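Local coordinates for protein kojibiose phosphorylase (Gut metagenome, PDB 6W0P) that belongs to glycosyl hydrolase family 65, with an N-terminal beta-sandwich domain, a largely helical central catalytic domain and a small C-terminal beta domain, at residues Glu191-Val202 against Lys220-Val231; Lys730-Tyr738 against Leu744-Arg752. All coordinates share one frame; numbering follows the deposited sequence.

Contact 1. Residues Glu191-Val202 against Lys220-Val231; sequences EFKIGNSIGLTV and KEDSYQLNQKEV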
loop_
_atom_site.group_PDB
_atom_site.type_symbol
_atom_site.label_atom_id
_atom_site.label_comp_id
_atom_site.label_asym_id
_atom_site.label_seq_id
_atom_site.Cartn_x
_atom_site.Cartn_y
_atom_site.Cartn_z
ATOM N N GLU A 191 -37.750 -10.014 -20.098
ATOM C CA GLU A 191 -38.885 -9.145 -19.678
ATOM C C GLU A 191 -40.181 -9.844 -20.111
ATOM O O GLU A 191 -40.138 -10.527 -21.129
ATOM C CB GLU A 191 -38.738 -7.742 -20.268
ATOM C CG GLU A 191 -37.410 -7.094 -19.922
ATOM C CD GLU A 191 -36.288 -7.413 -20.896
ATOM O OE1 GLU A 191 -36.590 -7.821 -22.019
ATOM O OE2 GLU A 191 -35.111 -7.236 -20.537
ATOM N N PHE A 192 -41.269 -9.742 -19.348
ATOM C CA PHE A 192 -42.501 -10.521 -19.624
ATOM C C PHE A 192 -43.724 -9.838 -19.030
ATOM O O PHE A 192 -43.607 -9.175 -17.974
ATOM C CB PHE A 192 -42.401 -11.932 -19.036
ATOM C CG PHE A 192 -42.042 -11.983 -17.573
ATOM C CD1 PHE A 192 -43.023 -11.922 -16.594
ATOM C CD2 PHE A 192 -40.718 -12.101 -17.179
ATOM C CE1 PHE A 192 -42.686 -11.958 -15.250
ATOM C CE2 PHE A 192 -40.380 -12.138 -15.832
ATOM C CZ PHE A 192 -41.365 -12.061 -14.871
ATOM N N LYS A 193 -44.870 -10.029 -19.679
ATOM C CA LYS A 193 -46.194 -9.733 -19.086
ATOM C C LYS A 193 -47.023 -11.013 -19.174
ATOM O O LYS A 193 -47.157 -11.553 -20.268
ATOM C CB LYS A 193 -46.851 -8.513 -19.742
ATOM C CG LYS A 193 -48.276 -8.223 -19.280
ATOM C CD LYS A 193 -48.591 -6.747 -19.161
ATOM C CE LYS A 193 -50.069 -6.433 -19.248
ATOM N NZ LYS A 193 -50.877 -7.209 -18.276
ATOM N N ILE A 194 -47.498 -11.493 -18.030
ATOM C CA ILE A 194 -48.369 -12.690 -17.892
ATOM C C ILE A 194 -49.584 -12.266 -17.076
ATOM O O ILE A 194 -49.423 -12.049 -15.877
ATOM C CB ILE A 194 -47.587 -13.841 -17.232
ATOM C CG1 ILE A 194 -46.220 -14.000 -17.909
ATOM C CG2 ILE A 194 -48.420 -15.119 -17.229
ATOM C CD1 ILE A 194 -45.589 -15.385 -17.823
ATOM N N GLY A 195 -50.746 -12.143 -17.721
ATOM C CA GLY A 195 -51.989 -11.680 -17.075
ATOM C C GLY A 195 -51.822 -10.259 -16.559
ATOM O O GLY A 195 -51.278 -9.425 -17.296
ATOM N N ASN A 196 -52.226 -9.992 -15.319
ATOM C CA ASN A 196 -52.166 -8.622 -14.745
ATOM C C ASN A 196 -50.794 -8.386 -14.108
ATOM O O ASN A 196 -50.641 -7.357 -13.398
ATOM C CB ASN A 196 -53.313 -8.370 -13.769
ATOM C CG ASN A 196 -54.635 -8.189 -14.486
ATOM O OD1 ASN A 196 -55.609 -8.883 -14.192
ATOM N ND2 ASN A 196 -54.665 -7.256 -15.426
ATOM N N SER A 197 -49.829 -9.261 -14.384
ATOM C CA SER A 197 -48.483 -9.233 -13.767
ATOM C C SER A 197 -47.446 -8.896 -14.835
ATOM O O SER A 197 -47.605 -9.345 -15.980
ATOM C CB SER A 197 -48.215 -10.533 -13.065
ATOM O OG SER A 197 -49.054 -10.642 -11.914
ATOM N N ILE A 198 -46.465 -8.058 -14.498
ATOM C CA ILE A 198 -45.359 -7.652 -15.416
ATOM C C ILE A 198 -44.070 -7.765 -14.619
ATOM O O ILE A 198 -44.139 -7.506 -13.419
ATOM C CB ILE A 198 -45.593 -6.232 -15.960
ATOM C CG1 ILE A 198 -44.633 -5.895 -17.097
ATOM C CG2 ILE A 198 -45.537 -5.184 -14.854
ATOM C CD1 ILE A 198 -45.017 -4.644 -17.865
ATOM N N GLY A 199 -42.949 -8.138 -15.240
ATOM C CA GLY A 199 -41.713 -8.362 -14.471
ATOM C C GLY A 199 -40.496 -8.583 -15.333
ATOM O O GLY A 199 -40.608 -8.514 -16.559
ATOM N N LEU A 200 -39.353 -8.793 -14.688
ATOM C CA LEU A 200 -38.057 -9.057 -15.360
ATOM C C LEU A 200 -37.278 -10.099 -14.561
ATOM O O LEU A 200 -37.581 -10.302 -13.372
ATOM C CB LEU A 200 -37.261 -7.759 -15.522
ATOM C CG LEU A 200 -37.093 -6.879 -14.287
ATOM C CD1 LEU A 200 -36.039 -7.451 -13.344
ATOM C CD2 LEU A 200 -36.725 -5.449 -14.710
ATOM N N THR A 201 -36.350 -10.761 -15.230
ATOM C CA THR A 201 -35.353 -11.673 -14.639
ATOM C C THR A 201 -33.987 -11.204 -15.124
ATOM O O THR A 201 -33.830 -11.010 -16.360
ATOM C CB THR A 201 -35.590 -13.135 -15.026
ATOM O OG1 THR A 201 -36.855 -13.527 -14.492
ATOM C CG2 THR A 201 -34.504 -14.049 -14.503
ATOM N N VAL A 202 -33.056 -11.003 -14.195
ATOM C CA VAL A 202 -31.702 -10.478 -14.505
ATOM C C VAL A 202 -30.685 -11.398 -13.842
ATOM O O VAL A 202 -31.072 -12.191 -12.959
ATOM C CB VAL A 202 -31.541 -9.016 -14.052
ATOM C CG1 VAL A 202 -32.283 -8.068 -14.967
ATOM C CG2 VAL A 202 -31.977 -8.809 -12.608
ATOM N N LYS A 220 -56.295 -1.828 -14.009
ATOM C CA LYS A 220 -55.906 -2.108 -15.418
ATOM C C LYS A 220 -55.134 -0.892 -15.958
ATOM O O LYS A 220 -55.639 0.236 -15.823
ATOM C CB LYS A 220 -57.134 -2.409 -16.289
ATOM C CG LYS A 220 -56.815 -2.821 -17.722
ATOM C CD LYS A 220 -56.115 -4.166 -17.843
ATOM C CE LYS A 220 -55.507 -4.377 -19.215
ATOM N NZ LYS A 220 -55.005 -5.760 -19.382
ATOM N N GLU A 221 -53.946 -1.119 -16.515
ATOM C CA GLU A 221 -53.104 -0.086 -17.165
ATOM C C GLU A 221 -53.644 0.204 -18.577
ATOM O O GLU A 221 -54.399 -0.619 -19.115
ATOM C CB GLU A 221 -51.646 -0.551 -17.174
ATOM C CG GLU A 221 -51.320 -1.617 -18.216
ATOM C CD GLU A 221 -51.874 -3.021 -17.990
ATOM O OE1 GLU A 221 -52.352 -3.321 -16.879
ATOM O OE2 GLU A 221 -51.833 -3.818 -18.951
ATOM N N ASP A 222 -53.274 1.354 -19.140
ATOM C CA ASP A 222 -53.683 1.805 -20.490
ATOM C C ASP A 222 -52.709 1.176 -21.481
ATOM O O ASP A 222 -53.121 0.875 -22.581
ATOM C CB ASP A 222 -53.726 3.335 -20.584
ATOM C CG ASP A 222 -54.861 3.947 -19.782
ATOM O OD1 ASP A 222 -56.015 3.772 -20.183
ATOM O OD2 ASP A 222 -54.580 4.546 -18.722
ATOM N N SER A 223 -51.461 0.954 -21.071
ATOM C CA SER A 223 -50.448 0.253 -21.898
ATOM C C SER A 223 -49.259 -0.145 -21.032
ATOM O O SER A 223 -49.195 0.325 -19.887
ATOM C CB SER A 223 -50.006 1.104 -23.070
ATOM O OG SER A 223 -49.426 2.312 -22.619
ATOM N N TYR A 224 -48.355 -0.952 -21.589
ATOM C CA TYR A 224 -47.128 -1.453 -20.921
ATOM C C TYR A 224 -45.953 -1.470 -21.904
ATOM O O TYR A 224 -46.190 -1.483 -23.114
ATOM C CB TYR A 224 -47.403 -2.832 -20.326
ATOM C CG TYR A 224 -47.612 -3.966 -21.301
ATOM C CD1 TYR A 224 -48.867 -4.260 -21.821
ATOM C CD2 TYR A 224 -46.558 -4.798 -21.657
ATOM C CE1 TYR A 224 -49.060 -5.335 -22.678
ATOM C CE2 TYR A 224 -46.733 -5.874 -22.512
ATOM C CZ TYR A 224 -47.989 -6.148 -23.027
ATOM O OH TYR A 224 -48.147 -7.211 -23.878
ATOM N N GLN A 225 -44.722 -1.483 -21.392
ATOM C CA GLN A 225 -43.494 -1.645 -22.217
ATOM C C GLN A 225 -42.598 -2.718 -21.596
ATOM O O GLN A 225 -42.454 -2.740 -20.366
ATOM C CB GLN A 225 -42.720 -0.331 -22.354
ATOM C CG GLN A 225 -43.578 0.864 -22.756
ATOM C CD GLN A 225 -42.882 2.184 -22.504
ATOM O OE1 GLN A 225 -41.777 2.440 -23.004
ATOM N NE2 GLN A 225 -43.518 3.017 -21.682
ATOM N N LEU A 226 -41.995 -3.557 -22.432
ATOM C CA LEU A 226 -40.914 -4.497 -22.049
ATOM C C LEU A 226 -39.625 -4.069 -22.762
ATOM O O LEU A 226 -39.429 -4.439 -23.939
ATOM C CB LEU A 226 -41.324 -5.926 -22.418
ATOM C CG LEU A 226 -42.662 -6.413 -21.866
ATOM C CD1 LEU A 226 -42.978 -7.804 -22.416
ATOM C CD2 LEU A 226 -42.679 -6.424 -20.338
ATOM N N ASN A 227 -38.764 -3.327 -22.064
ATOM C CA ASN A 227 -37.443 -2.862 -22.576
ATOM C C ASN A 227 -36.319 -3.638 -21.897
ATOM O O ASN A 227 -36.581 -4.355 -20.925
ATOM C CB ASN A 227 -37.293 -1.362 -22.348
ATOM C CG ASN A 227 -38.545 -0.653 -22.802
ATOM O OD1 ASN A 227 -39.038 -0.919 -23.895
ATOM N ND2 ASN A 227 -39.083 0.194 -21.947
ATOM N N GLN A 228 -35.097 -3.487 -22.383
ATOM C CA GLN A 228 -33.950 -4.243 -21.828
ATOM C C GLN A 228 -33.815 -3.861 -20.334
ATOM O O GLN A 228 -33.604 -2.674 -20.015
ATOM C CB GLN A 228 -32.731 -4.055 -22.736
ATOM C CG GLN A 228 -31.981 -2.746 -22.557
ATOM C CD GLN A 228 -31.073 -2.782 -21.347
ATOM O OE1 GLN A 228 -30.896 -3.827 -20.718
ATOM N NE2 GLN A 228 -30.500 -1.637 -21.005
ATOM N N LYS A 229 -34.045 -4.830 -19.450
ATOM C CA LYS A 229 -33.870 -4.733 -17.969
ATOM C C LYS A 229 -34.818 -3.701 -17.334
ATOM O O LYS A 229 -34.564 -3.331 -16.183
ATOM C CB LYS A 229 -32.406 -4.430 -17.634
ATOM C CG LYS A 229 -31.433 -5.522 -18.063
ATOM C CD LYS A 229 -30.120 -5.561 -17.318
ATOM C CE LYS A 229 -29.478 -4.209 -17.117
ATOM N NZ LYS A 229 -28.966 -3.645 -18.380
ATOM N N GLU A 230 -35.883 -3.266 -18.014
ATOM C CA GLU A 230 -36.945 -2.445 -17.377
ATOM C C GLU A 230 -38.318 -2.799 -17.962
ATOM O O GLU A 230 -38.424 -3.054 -19.192
ATOM C CB GLU A 230 -36.639 -0.943 -17.457
ATOM C CG GLU A 230 -36.968 -0.288 -18.777
ATOM C CD GLU A 230 -36.766 1.222 -18.837
ATOM O OE1 GLU A 230 -36.529 1.834 -17.779
ATOM O OE2 GLU A 230 -36.853 1.776 -19.955
ATOM N N VAL A 231 -39.337 -2.814 -17.102
ATOM C CA VAL A 231 -40.752 -2.915 -17.543
ATOM C C VAL A 231 -41.520 -1.728 -16.968
ATOM O O VAL A 231 -41.134 -1.216 -15.923
ATOM C CB VAL A 231 -41.357 -4.278 -17.175
ATOM C CG1 VAL A 231 -40.598 -5.382 -17.891
ATOM C CG2 VAL A 231 -41.392 -4.508 -15.669
HETATM O O HOH W 1 -52.774 -6.012 -16.951
#

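Contact 2. Residues Lys730-Tyr738 against Leu744-Arg752; sequences KNILPINVY and LIDKLEIKR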
loop_
_atom_site.group_PDB
_atom_site.type_symbol
_atom_site.label_atom_id
_atom_site.label_comp_id
_atom_site.label_asym_id
_atom_site.label_seq_id
_atom_site.Cartn_x
_atom_site.Cartn_y
_atom_site.Cartn_z
ATOM N N LYS A 730 -43.765 -17.996 35.708
ATOM C CA LYS A 730 -44.234 -18.454 37.038
ATOM C C LYS A 730 -43.062 -18.950 37.871
ATOM O O LYS A 730 -43.236 -19.037 39.085
ATOM C CB LYS A 730 -45.264 -19.576 36.892
ATOM C CG LYS A 730 -46.480 -19.218 36.045
ATOM C CD LYS A 730 -47.237 -18.042 36.609
ATOM C CE LYS A 730 -48.445 -17.662 35.778
ATOM N NZ LYS A 730 -49.193 -16.571 36.444
ATOM N N ASN A 731 -41.952 -19.316 37.237
ATOM C CA ASN A 731 -40.831 -20.017 37.912
ATOM C C ASN A 731 -39.822 -18.988 38.445
ATOM O O ASN A 731 -39.793 -17.845 37.975
ATOM C CB ASN A 731 -40.178 -21.051 36.993
ATOM C CG ASN A 731 -39.689 -20.460 35.691
ATOM O OD1 ASN A 731 -40.404 -19.687 35.052
ATOM N ND2 ASN A 731 -38.482 -20.826 35.292
ATOM N N ILE A 732 -39.018 -19.391 39.418
ATOM C CA ILE A 732 -37.994 -18.521 40.057
ATOM C C ILE A 732 -36.864 -18.261 39.059
ATOM O O ILE A 732 -36.283 -19.234 38.550
ATOM C CB ILE A 732 -37.493 -19.178 41.357
ATOM C CG1 ILE A 732 -38.571 -19.118 42.454
ATOM C CG2 ILE A 732 -36.159 -18.565 41.798
ATOM C CD1 ILE A 732 -38.340 -20.100 43.590
ATOM N N LEU A 733 -36.548 -16.990 38.805
ATOM C CA LEU A 733 -35.225 -16.621 38.244
ATOM C C LEU A 733 -34.406 -15.997 39.359
ATOM O O LEU A 733 -34.786 -14.954 39.880
ATOM C CB LEU A 733 -35.359 -15.633 37.078
ATOM C CG LEU A 733 -34.018 -15.207 36.481
ATOM C CD1 LEU A 733 -33.274 -16.414 35.922
ATOM C CD2 LEU A 733 -34.194 -14.130 35.410
ATOM N N PRO A 734 -33.265 -16.591 39.742
ATOM C CA PRO A 734 -32.306 -15.899 40.587
ATOM C C PRO A 734 -31.695 -14.729 39.830
ATOM O O PRO A 734 -31.306 -14.881 38.696
ATOM C CB PRO A 734 -31.219 -16.922 40.904
ATOM C CG PRO A 734 -31.398 -18.016 39.883
ATOM C CD PRO A 734 -32.843 -17.968 39.437
ATOM N N ILE A 735 -31.619 -13.598 40.491
ATOM C CA ILE A 735 -31.020 -12.381 39.898
ATOM C C ILE A 735 -30.232 -11.656 40.992
ATOM O O ILE A 735 -30.683 -11.631 42.144
ATOM C CB ILE A 735 -32.127 -11.542 39.232
ATOM C CG1 ILE A 735 -31.596 -10.238 38.637
ATOM C CG2 ILE A 735 -33.288 -11.303 40.188
ATOM C CD1 ILE A 735 -32.644 -9.495 37.852
ATOM N N ASN A 736 -29.077 -11.126 40.616
ATOM C CA ASN A 736 -28.127 -10.453 41.525
ATOM C C ASN A 736 -28.223 -8.948 41.253
ATOM O O ASN A 736 -27.920 -8.540 40.097
ATOM C CB ASN A 736 -26.756 -11.096 41.317
ATOM C CG ASN A 736 -25.837 -10.800 42.466
ATOM O OD1 ASN A 736 -25.605 -9.635 42.761
ATOM N ND2 ASN A 736 -25.359 -11.836 43.133
ATOM N N VAL A 737 -28.713 -8.155 42.211
ATOM C CA VAL A 737 -28.863 -6.676 42.051
ATOM C C VAL A 737 -28.089 -5.955 43.165
ATOM O O VAL A 737 -28.364 -6.203 44.378
ATOM C CB VAL A 737 -30.339 -6.218 42.001
ATOM C CG1 VAL A 737 -30.461 -4.773 41.549
ATOM C CG2 VAL A 737 -31.197 -7.092 41.093
ATOM N N TYR A 738 -27.160 -5.074 42.771
ATOM C CA TYR A 738 -26.284 -4.318 43.696
ATOM C C TYR A 738 -25.559 -5.336 44.588
ATOM O O TYR A 738 -25.329 -5.057 45.761
ATOM C CB TYR A 738 -27.090 -3.284 44.490
ATOM C CG TYR A 738 -27.747 -2.220 43.642
ATOM C CD1 TYR A 738 -27.013 -1.479 42.725
ATOM C CD2 TYR A 738 -29.104 -1.956 43.732
ATOM C CE1 TYR A 738 -27.595 -0.496 41.939
ATOM C CE2 TYR A 738 -29.701 -0.980 42.949
ATOM C CZ TYR A 738 -28.949 -0.251 42.044
ATOM O OH TYR A 738 -29.540 0.699 41.247
ATOM N N LEU A 744 -36.489 -13.711 41.763
ATOM C CA LEU A 744 -37.587 -13.007 41.056
ATOM C C LEU A 744 -38.657 -14.024 40.647
ATOM O O LEU A 744 -38.325 -15.045 40.049
ATOM C CB LEU A 744 -36.992 -12.297 39.843
ATOM C CG LEU A 744 -37.991 -11.657 38.899
ATOM C CD1 LEU A 744 -38.837 -10.629 39.629
ATOM C CD2 LEU A 744 -37.266 -11.039 37.708
ATOM N N ILE A 745 -39.902 -13.778 41.009
ATOM C CA ILE A 745 -41.035 -14.637 40.570
ATOM C C ILE A 745 -41.939 -13.783 39.674
ATOM O O ILE A 745 -42.070 -14.129 38.500
ATOM C CB ILE A 745 -41.760 -15.253 41.780
ATOM C CG1 ILE A 745 -40.829 -16.215 42.531
ATOM C CG2 ILE A 745 -43.046 -15.948 41.346
ATOM C CD1 ILE A 745 -41.308 -16.620 43.933
ATOM N N ASP A 746 -42.478 -12.680 40.201
ATOM C CA ASP A 746 -43.348 -11.733 39.451
ATOM C C ASP A 746 -42.742 -10.325 39.477
ATOM O O ASP A 746 -42.665 -9.701 38.406
ATOM C CB ASP A 746 -44.766 -11.769 40.005
ATOM C CG ASP A 746 -44.864 -11.402 41.480
ATOM O OD1 ASP A 746 -43.935 -11.731 42.281
ATOM O OD2 ASP A 746 -45.861 -10.765 41.815
ATOM N N LYS A 747 -42.265 -9.857 40.628
ATOM C CA LYS A 747 -41.905 -8.435 40.839
ATOM C C LYS A 747 -40.844 -8.311 41.928
ATOM O O LYS A 747 -40.964 -9.004 42.987
ATOM C CB LYS A 747 -43.169 -7.666 41.211
ATOM C CG LYS A 747 -43.043 -6.161 41.368
ATOM C CD LYS A 747 -44.433 -5.508 41.371
ATOM C CE LYS A 747 -44.469 -4.102 41.927
ATOM N NZ LYS A 747 -43.782 -3.163 41.008
ATOM N N LEU A 748 -39.852 -7.461 41.656
ATOM C CA LEU A 748 -38.817 -6.992 42.612
ATOM C C LEU A 748 -38.833 -5.455 42.628
ATOM O O LEU A 748 -38.752 -4.841 41.551
ATOM C CB LEU A 748 -37.453 -7.525 42.156
ATOM C CG LEU A 748 -36.918 -8.746 42.895
ATOM C CD1 LEU A 748 -37.971 -9.838 43.044
ATOM C CD2 LEU A 748 -35.706 -9.296 42.184
ATOM N N GLU A 749 -38.880 -4.865 43.817
ATOM C CA GLU A 749 -38.817 -3.396 44.037
ATOM C C GLU A 749 -37.615 -3.146 44.942
ATOM O O GLU A 749 -37.731 -3.484 46.123
ATOM C CB GLU A 749 -40.129 -2.939 44.679
ATOM C CG GLU A 749 -40.562 -1.531 44.350
ATOM C CD GLU A 749 -42.081 -1.351 44.383
ATOM O OE1 GLU A 749 -42.792 -1.988 43.552
ATOM O OE2 GLU A 749 -42.565 -0.605 45.256
ATOM N N ILE A 750 -36.489 -2.678 44.397
ATOM C CA ILE A 750 -35.215 -2.512 45.168
ATOM C C ILE A 750 -34.912 -1.021 45.304
ATOM O O ILE A 750 -34.841 -0.364 44.270
ATOM C CB ILE A 750 -34.063 -3.286 44.502
ATOM C CG1 ILE A 750 -34.362 -4.786 44.480
ATOM C CG2 ILE A 750 -32.731 -2.997 45.184
ATOM C CD1 ILE A 750 -33.372 -5.595 43.681
ATOM N N LYS A 751 -34.746 -0.525 46.538
ATOM C CA LYS A 751 -34.338 0.880 46.830
ATOM C C LYS A 751 -32.879 1.067 46.420
ATOM O O LYS A 751 -32.125 0.098 46.507
ATOM C CB LYS A 751 -34.484 1.250 48.312
ATOM C CG LYS A 751 -35.918 1.376 48.794
ATOM C CD LYS A 751 -36.044 1.967 50.188
ATOM C CE LYS A 751 -36.861 1.101 51.126
ATOM N NZ LYS A 751 -38.249 0.920 50.635
ATOM N N ARG A 752 -32.500 2.277 46.012
ATOM C CA ARG A 752 -31.122 2.567 45.532
ATOM C C ARG A 752 -30.283 3.138 46.692
ATOM O O ARG A 752 -30.676 4.129 47.301
ATOM C CB ARG A 752 -31.232 3.451 44.283
ATOM C CG ARG A 752 -31.838 2.722 43.084
ATOM C CD ARG A 752 -31.784 3.463 41.764
ATOM N NE ARG A 752 -30.422 3.885 41.456
ATOM C CZ ARG A 752 -30.096 4.856 40.611
ATOM N NH1 ARG A 752 -31.037 5.490 39.927
ATOM N NH2 ARG A 752 -28.827 5.183 40.451
#

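Contact 1. Residues Glu191-Val202 against Lys220-Val231
Lys193 lies across the ring of Tyr224, its CD 3.5 Å from the ring centroid and almost straight over it, in a CH-pi contact. With CG anti to the backbone N (chi1 174°), the chain runs out over the ring, CE passes close to Glu221 OE2, and a last bend at chi4 turns NZ to a water; the salt bridge from Lys193 NZ to Glu221 OE2 spans 3.6 Å. That water knits the corner together: it accepts from Lys193 NZ and from Asn196 ND2, and donates to Glu221 OE1 at 2.7 Å. Lys220 joins the network through a long salt bridge to Glu221, so two ammonium groups share one carboxylate.

Next to this polar corner the interior is aliphatic. Ile198 and Val231 meet tip to tip, with Ile198 CG1 3.7 Å from Val231 CB, while Leu226 runs alongside Ile198, pointing the other way, and brings CD2 to within 3.8 Å of Ile198 CD1. Met215 of the adjoining strand and Leu233, further along the strand of Val231, also touch Ile198.

Toward the other end, Glu191 bends at chi2 (88°) and takes the backbone N-H of Lys229 on OE2, at 2.8 Å and nearly straight (174°), although the donor stands above the carboxylate plane. Its OE1 is held by a salt bridge to Arg188, so both oxygens are engaged and the carboxylate is fixed against the type II beta turn Asn227-Glu230. Asn176 secures that turn further, bonding Lys229 NZ and Gln228 O.

Each segment contains a hairpin turn, the first of type II' at Ile194-Ser197. The sheet holding strands 186-194 and 197-204 packs face to face on that holding 223-227 and 230-239, as in the beta-sandwich N-terminal domain of family 65 enzymes.

Contact 2. Residues Lys730-Tyr738 against Leu744-Arg752
Val737 receives the CD1 methyl of Ile750 in the fork of its two methyl groups, with Val737 CB 3.5 Å from Ile750 CD1, at the interface between two beta sheets of the C-terminal domain. Strand 733-737 belongs to the four-stranded mixed sheet and strand 747-751 to the five-stranded antiparallel one, and their inward side chains pack between the sheets, consistent with a beta-sandwich. Further along, in the conformer described, one of two modelled, Ile735 brings CG2 to 3.7 Å from Leu748 CD2 and also near Leu744 CB. Ile725 and Leu714 cover Leu744 from the strands beyond, and Leu690 and Leu692 pack against Ile735.

Leu744 is where the chain leaves the first sheet for the second. It still forms an antiparallel hydrogen-bonded pair with Leu733: Leu733 N to Leu744 O, 2.9 Å, and Leu744 N to Leu733 O, 2.8 Å.

Both ends of the contact are looser. At one, the exposed Ile732 and Ile745 touch mainly through their CG1 atoms, 3.7 Å apart. At the other, Tyr738 turns a ring edge to Ile750 CG2 and bonds through its hydroxyl to Pro694 O, while Arg752 uses NH1 for Asp719 O and Ser696 OG. The planes of the Tyr738 ring and the Arg752 guanidinium are inclined by 15°, so they run nearly parallel, with Arg752 CG 3.6 Å from Tyr738 OH.

The two contacts lie on opposite sides of the chain's centre, contact 1 about 34 Å and contact 2 about 33 Å from it. Their own centres are about 60 Å apart and their nearest atoms about 48 Å, so neither touches the other. They also follow one another along the sequence: contact 1 closes, at residue 231, some 500 residues before contact 2 opens, at residue 730. Each joins two different beta sheets, one in the N-terminal domain and the other near the C-terminal end of the modelled chain. Neither contact can be tied to a ligand or an active-site residue. The second chain of the assembly touches neither.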